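Local coordinates for PA0833-PD protein (Pseudomonas aeruginosa PAO1, PDB 6JFW), which probably binds peptidoglycan through its OmpA C-like periplasmic domain, helping to tie the outer membrane to the cell wall, at residues A[59-73]-A[102-116]. Numbering follows the deposited sequence.
Sequences FKQYNQNTIEIVGYT and VDGTRLSTRGMGPDQ
Strands 65-72 and 107-111, the parallel pair of a beta-alpha-beta crossover in the OmpA C-like domain, are zipped together from Ile67 N bonded to Arg106 O through Met112 N bonded to Gly71 O, the Ile69 N to Ser108 O bond being almost straight (2.8 Å, 179°). Arg106, just before the second strand, uses its long chain, bent at chi3 (57°), to bring the guanidinium against the helix-to-strand connection. There NH1 donates to Phe59 O (2.7 Å), in the guanidinium plane, while NH2 donates to Tyr62 O (3.0 Å), tilted from that plane, and to Asn65 O (3.1 Å), within it. One cation thus gathers carbonyls from the last turn of helix 49-61, the loop and the start of strand 65-72, and Ile67 CD1 rests over a face of the group. The branched Ile67 lies alongside Leu107, CD1 to CD1 3.7 Å, as suits the apolar face that they share with Ile69. On the other face, polar Ser108 OG and Glu68 OE2 share a bridging water, and Glu68 OE1 bonds Asn136 ND2 of strand 132-139. Near the strands' C-terminal ends Tyr72, its CG beside the backbone N (chi1 -64°), runs along Met112, and its hydroxyl donates a hydrogen bond to Gln116 OE1 (2.8 Å). Gly113 O accepts from Thr73 N (2.9 Å); as second residue of a type II' turn, Gly113 has the positive phi that glycine adopts easily. Helix 79-99 packs on Ile69, Leu107 and Thr109, whereas strand 132-139 flanks 65-72 on its other side, leaving 107-111 outermost in the chain's mixed sheet.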
loop_
_atom_site.group_PDB
_atom_site.type_symbol
_atom_site.label_atom_id
_atom_site.label_comp_id
_atom_site.label_asym_id
_atom_site.label_seq_id
_atom_site.Cartn_x
_atom_site.Cartn_y
_atom_site.Cartn_z
ATOM N N PHE A 59 3.940 6.828 -10.339
ATOM C CA PHE A 59 2.583 7.365 -10.386
ATOM C C PHE A 59 2.538 8.682 -11.151
ATOM O O PHE A 59 1.606 8.928 -11.926
ATOM C CB PHE A 59 2.035 7.571 -8.969
ATOM C CG PHE A 59 2.007 6.323 -8.119
ATOM C CD1 PHE A 59 2.061 5.059 -8.684
ATOM C CD2 PHE A 59 1.911 6.430 -6.741
ATOM C CE1 PHE A 59 2.031 3.925 -7.886
ATOM C CE2 PHE A 59 1.879 5.305 -5.940
ATOM C CZ PHE A 59 1.939 4.050 -6.512
ATOM N N LYS A 60 3.534 9.547 -10.937
ATOM C CA LYS A 60 3.585 10.819 -11.650
ATOM C C LYS A 60 3.771 10.621 -13.145
ATOM O O LYS A 60 3.245 11.402 -13.946
ATOM C CB LYS A 60 4.716 11.687 -11.102
ATOM C CG LYS A 60 4.330 12.516 -9.899
ATOM C CD LYS A 60 5.162 13.787 -9.823
ATOM C CE LYS A 60 6.582 13.484 -9.379
ATOM N NZ LYS A 60 6.607 12.341 -8.422
ATOM N N GLN A 61 4.517 9.591 -13.534
ATOM C CA GLN A 61 4.798 9.351 -14.943
ATOM C C GLN A 61 3.610 8.714 -15.652
ATOM O O GLN A 61 3.296 9.076 -16.792
ATOM C CB GLN A 61 6.038 8.469 -15.061
ATOM C CG GLN A 61 6.628 8.370 -16.441
ATOM C CD GLN A 61 7.699 7.305 -16.506
ATOM O OE1 GLN A 61 7.417 6.146 -16.800
ATOM N NE2 GLN A 61 8.933 7.688 -16.207
ATOM N N TYR A 62 2.932 7.774 -14.995
ATOM C CA TYR A 62 1.782 7.076 -15.573
ATOM C C TYR A 62 0.513 7.711 -15.020
ATOM O O TYR A 62 0.015 7.337 -13.959
ATOM C CB TYR A 62 1.860 5.587 -15.284
ATOM C CG TYR A 62 3.010 4.981 -16.020
ATOM C CD1 TYR A 62 2.942 4.787 -17.389
ATOM C CD2 TYR A 62 4.186 4.658 -15.364
ATOM C CE1 TYR A 62 3.996 4.259 -18.080
ATOM C CE2 TYR A 62 5.246 4.122 -16.047
ATOM C CZ TYR A 62 5.145 3.928 -17.410
ATOM O OH TYR A 62 6.190 3.399 -18.123
ATOM N N ASN A 63 -0.018 8.667 -15.773
ATOM C CA ASN A 63 -1.070 9.544 -15.281
ATOM C C ASN A 63 -2.475 8.996 -15.488
ATOM O O ASN A 63 -3.427 9.578 -14.956
ATOM C CB ASN A 63 -0.944 10.920 -15.952
ATOM C CG ASN A 63 -0.983 10.840 -17.469
ATOM O OD1 ASN A 63 0.045 10.951 -18.138
ATOM N ND2 ASN A 63 -2.174 10.667 -18.018
ATOM N N GLN A 64 -2.638 7.892 -16.209
ATOM C CA GLN A 64 -3.968 7.430 -16.617
ATOM C C GLN A 64 -4.500 6.319 -15.720
ATOM O O GLN A 64 -5.033 5.321 -16.204
ATOM C CB GLN A 64 -3.944 6.975 -18.070
ATOM C CG GLN A 64 -3.497 8.041 -19.040
ATOM C CD GLN A 64 -4.433 8.185 -20.222
ATOM O OE1 GLN A 64 -5.056 7.221 -20.648
ATOM N NE2 GLN A 64 -4.539 9.394 -20.749
ATOM N N ASN A 65 -4.375 6.471 -14.404
ATOM C CA ASN A 65 -5.068 5.575 -13.490
ATOM C C ASN A 65 -5.367 6.316 -12.196
ATOM O O ASN A 65 -4.761 7.345 -11.891
ATOM C CB ASN A 65 -4.266 4.289 -13.218
ATOM C CG ASN A 65 -2.824 4.552 -12.827
ATOM O OD1 ASN A 65 -2.531 5.422 -12.007
ATOM N ND2 ASN A 65 -1.911 3.781 -13.408
ATOM N N THR A 66 -6.338 5.793 -11.452
ATOM C CA THR A 66 -6.585 6.251 -10.095
ATOM C C THR A 66 -5.733 5.450 -9.127
ATOM O O THR A 66 -5.375 4.298 -9.385
ATOM C CB THR A 66 -8.056 6.112 -9.695
ATOM O OG1 THR A 66 -8.437 4.730 -9.732
ATOM C CG2 THR A 66 -8.945 6.915 -10.614
ATOM N N ILE A 67 -5.423 6.071 -7.996
ATOM C CA ILE A 67 -4.586 5.471 -6.971
ATOM C C ILE A 67 -5.427 5.335 -5.711
ATOM O O ILE A 67 -5.889 6.338 -5.154
ATOM C CB ILE A 67 -3.320 6.305 -6.724
ATOM C CG1 ILE A 67 -2.563 6.472 -8.043
ATOM C CG2 ILE A 67 -2.443 5.648 -5.672
ATOM C CD1 ILE A 67 -1.620 7.647 -8.083
ATOM N N GLU A 68 -5.646 4.094 -5.284
ATOM C CA GLU A 68 -6.447 3.783 -4.107
ATOM C C GLU A 68 -5.539 3.146 -3.069
ATOM O O GLU A 68 -4.982 2.069 -3.306
ATOM C CB GLU A 68 -7.599 2.842 -4.464
ATOM C CG GLU A 68 -8.747 2.883 -3.480
ATOM C CD GLU A 68 -9.408 1.534 -3.274
ATOM O OE1 GLU A 68 -8.936 0.538 -3.859
ATOM O OE2 GLU A 68 -10.407 1.473 -2.526
ATOM N N ILE A 69 -5.388 3.805 -1.925
ATOM C CA ILE A 69 -4.520 3.334 -0.852
ATOM C C ILE A 69 -5.403 2.782 0.256
ATOM O O ILE A 69 -6.262 3.491 0.792
ATOM C CB ILE A 69 -3.603 4.452 -0.338
ATOM C CG1 ILE A 69 -2.761 4.995 -1.495
ATOM C CG2 ILE A 69 -2.707 3.932 0.776
ATOM C CD1 ILE A 69 -2.151 6.347 -1.227
ATOM N N VAL A 70 -5.201 1.512 0.592
ATOM C CA VAL A 70 -6.073 0.797 1.515
ATOM C C VAL A 70 -5.213 0.169 2.603
ATOM O O VAL A 70 -4.280 -0.585 2.303
ATOM C CB VAL A 70 -6.904 -0.277 0.795
ATOM C CG1 VAL A 70 -7.841 -0.938 1.764
ATOM C CG2 VAL A 70 -7.680 0.332 -0.366
ATOM N N GLY A 71 -5.526 0.478 3.857
ATOM C CA GLY A 71 -4.839 -0.103 4.993
ATOM C C GLY A 71 -5.593 -1.300 5.542
ATOM O O GLY A 71 -6.821 -1.347 5.510
ATOM N N TYR A 72 -4.839 -2.279 6.040
ATOM C CA TYR A 72 -5.415 -3.493 6.602
ATOM C C TYR A 72 -4.708 -3.843 7.902
ATOM O O TYR A 72 -3.561 -3.457 8.135
ATOM C CB TYR A 72 -5.301 -4.691 5.651
ATOM C CG TYR A 72 -6.058 -4.574 4.352
ATOM C CD1 TYR A 72 -5.467 -4.005 3.233
ATOM C CD2 TYR A 72 -7.353 -5.062 4.233
ATOM C CE1 TYR A 72 -6.147 -3.911 2.038
ATOM C CE2 TYR A 72 -8.044 -4.969 3.040
ATOM C CZ TYR A 72 -7.436 -4.393 1.947
ATOM O OH TYR A 72 -8.118 -4.298 0.756
ATOM N N THR A 73 -5.407 -4.603 8.740
ATOM C CA THR A 73 -4.840 -5.162 9.958
ATOM C C THR A 73 -5.202 -6.637 10.053
ATOM O O THR A 73 -5.944 -7.181 9.230
ATOM C CB THR A 73 -5.339 -4.438 11.217
ATOM O OG1 THR A 73 -6.763 -4.569 11.311
ATOM C CG2 THR A 73 -4.965 -2.967 11.183
ATOM N N VAL A 102 2.894 13.743 -5.983
ATOM C CA VAL A 102 1.740 13.086 -6.581
ATOM C C VAL A 102 0.503 13.938 -6.335
ATOM O O VAL A 102 0.249 14.378 -5.206
ATOM C CB VAL A 102 1.570 11.668 -6.012
ATOM C CG1 VAL A 102 0.323 11.023 -6.580
ATOM C CG2 VAL A 102 2.793 10.820 -6.327
ATOM N N ASP A 103 -0.262 14.190 -7.398
ATOM C CA ASP A 103 -1.471 15.001 -7.295
ATOM C C ASP A 103 -2.432 14.384 -6.287
ATOM O O ASP A 103 -2.856 13.236 -6.444
ATOM C CB ASP A 103 -2.133 15.121 -8.670
ATOM C CG ASP A 103 -3.211 16.197 -8.721
ATOM O OD1 ASP A 103 -3.833 16.494 -7.679
ATOM O OD2 ASP A 103 -3.442 16.747 -9.819
ATOM N N GLY A 104 -2.774 15.154 -5.251
ATOM C CA GLY A 104 -3.652 14.639 -4.213
ATOM C C GLY A 104 -5.022 14.244 -4.727
ATOM O O GLY A 104 -5.668 13.356 -4.162
ATOM N N THR A 105 -5.481 14.886 -5.803
ATOM C CA THR A 105 -6.775 14.582 -6.401
ATOM C C THR A 105 -6.806 13.210 -7.071
ATOM O O THR A 105 -7.893 12.693 -7.342
ATOM C CB THR A 105 -7.141 15.703 -7.391
ATOM O OG1 THR A 105 -7.290 16.932 -6.670
ATOM C CG2 THR A 105 -8.445 15.424 -8.134
ATOM N N ARG A 106 -5.653 12.588 -7.310
ATOM C CA ARG A 106 -5.634 11.241 -7.865
ATOM C C ARG A 106 -5.708 10.156 -6.799
ATOM O O ARG A 106 -5.840 8.977 -7.147
ATOM C CB ARG A 106 -4.375 11.037 -8.712
ATOM C CG ARG A 106 -4.376 11.824 -10.007
ATOM C CD ARG A 106 -3.129 11.537 -10.812
ATOM N NE ARG A 106 -2.988 10.115 -11.104
ATOM C CZ ARG A 106 -1.850 9.545 -11.483
ATOM N NH1 ARG A 106 -0.754 10.281 -11.610
ATOM N NH2 ARG A 106 -1.804 8.243 -11.731
ATOM N N LEU A 107 -5.647 10.525 -5.524
ATOM C CA LEU A 107 -5.528 9.580 -4.423
ATOM C C LEU A 107 -6.832 9.480 -3.647
ATOM O O LEU A 107 -7.516 10.485 -3.428
ATOM C CB LEU A 107 -4.410 10.000 -3.463
ATOM C CG LEU A 107 -2.972 9.544 -3.703
ATOM C CD1 LEU A 107 -2.597 9.630 -5.165
ATOM C CD2 LEU A 107 -2.037 10.395 -2.867
ATOM N N SER A 108 -7.168 8.264 -3.233
ATOM C CA SER A 108 -8.179 8.026 -2.215
ATOM C C SER A 108 -7.613 7.023 -1.223
ATOM O O SER A 108 -6.802 6.166 -1.586
ATOM C CB SER A 108 -9.496 7.506 -2.814
ATOM O OG SER A 108 -9.349 6.197 -3.334
ATOM N N THR A 109 -8.005 7.153 0.042
ATOM C CA THR A 109 -7.483 6.258 1.066
ATOM C C THR A 109 -8.607 5.734 1.941
ATOM O O THR A 109 -9.574 6.446 2.231
ATOM C CB THR A 109 -6.428 6.929 1.958
ATOM O OG1 THR A 109 -7.073 7.645 3.018
ATOM C CG2 THR A 109 -5.567 7.884 1.156
ATOM N N ARG A 110 -8.462 4.477 2.353
ATOM C CA ARG A 110 -9.378 3.825 3.272
ATOM C C ARG A 110 -8.579 3.021 4.279
ATOM O O ARG A 110 -7.448 2.604 4.012
ATOM C CB ARG A 110 -10.347 2.891 2.542
ATOM C CG ARG A 110 -10.637 3.311 1.125
ATOM C CD ARG A 110 -11.595 2.356 0.434
ATOM N NE ARG A 110 -12.585 1.806 1.349
ATOM C CZ ARG A 110 -12.758 0.505 1.559
ATOM N NH1 ARG A 110 -13.677 0.088 2.408
ATOM N NH2 ARG A 110 -12.012 -0.378 0.917
ATOM N N GLY A 111 -9.169 2.828 5.450
ATOM C CA GLY A 111 -8.799 1.750 6.347
ATOM C C GLY A 111 -9.879 0.687 6.250
ATOM O O GLY A 111 -11.066 1.009 6.152
ATOM N N MET A 112 -9.462 -0.575 6.240
ATOM C CA MET A 112 -10.398 -1.684 6.171
ATOM C C MET A 112 -10.325 -2.590 7.384
ATOM O O MET A 112 -11.103 -3.547 7.472
ATOM C CB MET A 112 -10.157 -2.498 4.897
ATOM C CG MET A 112 -10.537 -1.738 3.658
ATOM S SD MET A 112 -12.038 -2.388 2.930
ATOM C CE MET A 112 -11.349 -3.740 1.993
ATOM N N GLY A 113 -9.429 -2.302 8.323
ATOM C CA GLY A 113 -9.242 -3.133 9.482
ATOM C C GLY A 113 -9.007 -4.579 9.103
ATOM O O GLY A 113 -8.220 -4.897 8.207
ATOM N N PRO A 114 -9.727 -5.486 9.763
ATOM C CA PRO A 114 -9.483 -6.919 9.574
ATOM C C PRO A 114 -10.178 -7.533 8.369
ATOM O O PRO A 114 -10.076 -8.751 8.182
ATOM C CB PRO A 114 -10.015 -7.528 10.882
ATOM C CG PRO A 114 -10.946 -6.489 11.476
ATOM C CD PRO A 114 -10.849 -5.224 10.678
ATOM N N ASP A 115 -10.865 -6.749 7.543
ATOM C CA ASP A 115 -11.556 -7.323 6.397
ATOM C C ASP A 115 -10.564 -7.730 5.310
ATOM O O ASP A 115 -9.447 -7.214 5.219
ATOM C CB ASP A 115 -12.578 -6.340 5.830
ATOM C CG ASP A 115 -13.748 -6.115 6.765
ATOM O OD1 ASP A 115 -14.068 -7.034 7.548
ATOM O OD2 ASP A 115 -14.349 -5.022 6.713
ATOM N N GLN A 116 -11.002 -8.667 4.477
ATOM C CA GLN A 116 -10.195 -9.231 3.402
ATOM C C GLN A 116 -8.789 -9.658 3.854
ATOM O O GLN A 116 -7.795 -9.176 3.307
ATOM C CB GLN A 116 -10.097 -8.252 2.240
ATOM C CG GLN A 116 -11.421 -7.789 1.672
ATOM C CD GLN A 116 -11.236 -6.840 0.504
ATOM O OE1 GLN A 116 -10.195 -6.194 0.375
ATOM N NE2 GLN A 116 -12.243 -6.753 -0.356
HETATM O O HOH W 1 -8.931 6.750 -6.100
HETATM O O HOH W 2 -11.128 4.266 -2.228
HETATM O O HOH W 3 -7.090 -7.868 6.584
HETATM O O HOH W 4 -7.772 -9.558 9.274
#